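Local structure of beta-Ala-His dipeptidase (Homo sapiens, 3DLJ) at residues A157-A160 / D164-V167. The protein hydrolyses Xaa-His dipeptides, above all carnosine and anserine, as a secreted zinc-dependent metallopeptidase of the M20 family. Numbering follows the deposited sequence.
Sequences AFRA and DLPV
Asp164 meets Phe158 through its backbone. Its carbonyl O lies 3.7 Å from Phe158 CD2, set obliquely to the ring. The Asp164 side chain starts away from the helix, and its OD1 forms a salt bridge with Lys102.

Leu165 follows and makes the main apolar contact. Its CD2 is 3.9 Å from Phe158 CG. The same methyl forms an off-centre CH-pi contact with the ring, 4.3 Å from the centroid. Phe158 starts toward the loop, and its CG stands anti to its own carbonyl carbon (chi1 -72°), beside the backbone N; this rotation sets the ring against Leu165 CD2. The other methyl, Leu165 CD1, lies 4.0 Å from Arg159 CD, where the two side chains cross at about a right angle. Arg159 has a bent chain, and its NE donates a hydrogen bond to Leu66 O.

Pro166 CD lies 3.9 Å from Phe158 CE2, obliquely to the ring. Replacing Phe158 with alanine would probably open a gap beside Leu165 CD2 and leave Pro166 CD without its ring partner.

Ala475 of helix 464-482 also touches Phe158, while Phe478 and Leu479 of that helix meet Leu165 and Pro166. The contact packs the loop that links helix 141-160 to strand 168-174 against the last turn of that helix, an alpha-to-beta connection at the periphery of the alpha/beta zinc-binding domain of M20 peptidases, away from the metal site.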
loop_
_atom_site.group_PDB
_atom_site.type_symbol
_atom_site.label_atom_id
_atom_site.label_comp_id
_atom_site.label_asym_id
_atom_site.label_seq_id
_atom_site.Cartn_x
_atom_site.Cartn_y
_atom_site.Cartn_z
ATOM N N ALA A 157 -15.473 -20.748 -4.448
ATOM C CA ALA A 157 -16.684 -21.260 -3.805
ATOM C C ALA A 157 -17.869 -21.421 -4.770
ATOM O O ALA A 157 -18.520 -22.456 -4.751
ATOM C CB ALA A 157 -17.073 -20.400 -2.613
ATOM N N PHE A 158 -18.149 -20.403 -5.597
ATOM C CA PHE A 158 -19.154 -20.488 -6.676
ATOM C C PHE A 158 -18.777 -21.582 -7.690
ATOM O O PHE A 158 -19.628 -22.312 -8.174
ATOM C CB PHE A 158 -19.288 -19.150 -7.431
ATOM C CG PHE A 158 -19.969 -18.048 -6.658
ATOM C CD1 PHE A 158 -19.264 -17.276 -5.748
ATOM C CD2 PHE A 158 -21.314 -17.746 -6.883
ATOM C CE1 PHE A 158 -19.887 -16.248 -5.045
ATOM C CE2 PHE A 158 -21.935 -16.723 -6.176
ATOM C CZ PHE A 158 -21.200 -15.968 -5.257
ATOM N N ARG A 159 -17.494 -21.684 -8.006
ATOM C CA ARG A 159 -17.004 -22.673 -8.965
ATOM C C ARG A 159 -17.137 -24.126 -8.463
ATOM O O ARG A 159 -17.636 -25.000 -9.181
ATOM C CB ARG A 159 -15.552 -22.345 -9.368
ATOM C CG ARG A 159 -15.372 -20.986 -10.109
ATOM C CD ARG A 159 -16.000 -20.968 -11.526
ATOM N NE ARG A 159 -15.396 -22.002 -12.358
ATOM C CZ ARG A 159 -16.047 -22.755 -13.239
ATOM N NH1 ARG A 159 -17.358 -22.595 -13.422
ATOM N NH2 ARG A 159 -15.389 -23.691 -13.923
ATOM N N ALA A 160 -16.670 -24.380 -7.240
ATOM C CA ALA A 160 -16.822 -25.690 -6.601
ATOM C C ALA A 160 -18.298 -26.131 -6.521
ATOM O O ALA A 160 -18.609 -27.292 -6.746
ATOM C CB ALA A 160 -16.197 -25.674 -5.230
ATOM N N ASP A 164 -23.445 -20.405 -10.858
ATOM C CA ASP A 164 -23.268 -19.274 -11.733
ATOM C C ASP A 164 -22.723 -18.082 -10.951
ATOM O O ASP A 164 -23.313 -17.667 -9.939
ATOM C CB ASP A 164 -24.647 -18.922 -12.325
ATOM C CG ASP A 164 -24.583 -17.831 -13.399
ATOM O OD1 ASP A 164 -23.890 -18.048 -14.430
ATOM O OD2 ASP A 164 -25.258 -16.773 -13.216
ATOM N N LEU A 165 -21.589 -17.555 -11.415
ATOM C CA LEU A 165 -21.057 -16.287 -10.927
ATOM C C LEU A 165 -21.904 -15.151 -11.522
ATOM O O LEU A 165 -22.122 -15.104 -12.731
ATOM C CB LEU A 165 -19.576 -16.134 -11.313
ATOM C CG LEU A 165 -18.499 -16.793 -10.424
ATOM C CD1 LEU A 165 -17.294 -17.223 -11.237
ATOM C CD2 LEU A 165 -18.063 -15.912 -9.253
ATOM N N PRO A 166 -22.415 -14.256 -10.669
ATOM C CA PRO A 166 -23.296 -13.149 -11.075
ATOM C C PRO A 166 -22.706 -12.168 -12.122
ATOM O O PRO A 166 -23.450 -11.590 -12.932
ATOM C CB PRO A 166 -23.544 -12.426 -9.751
ATOM C CG PRO A 166 -23.362 -13.508 -8.699
ATOM C CD PRO A 166 -22.201 -14.275 -9.209
ATOM N N VAL A 167 -21.389 -11.978 -12.084
ATOM C CA VAL A 167 -20.685 -11.100 -13.015
ATOM C C VAL A 167 -19.531 -11.865 -13.666
ATOM O O VAL A 167 -19.052 -12.854 -13.095
ATOM C CB VAL A 167 -20.135 -9.835 -12.301
ATOM C CG1 VAL A 167 -21.270 -8.905 -11.894
ATOM C CG2 VAL A 167 -19.274 -10.206 -11.076
#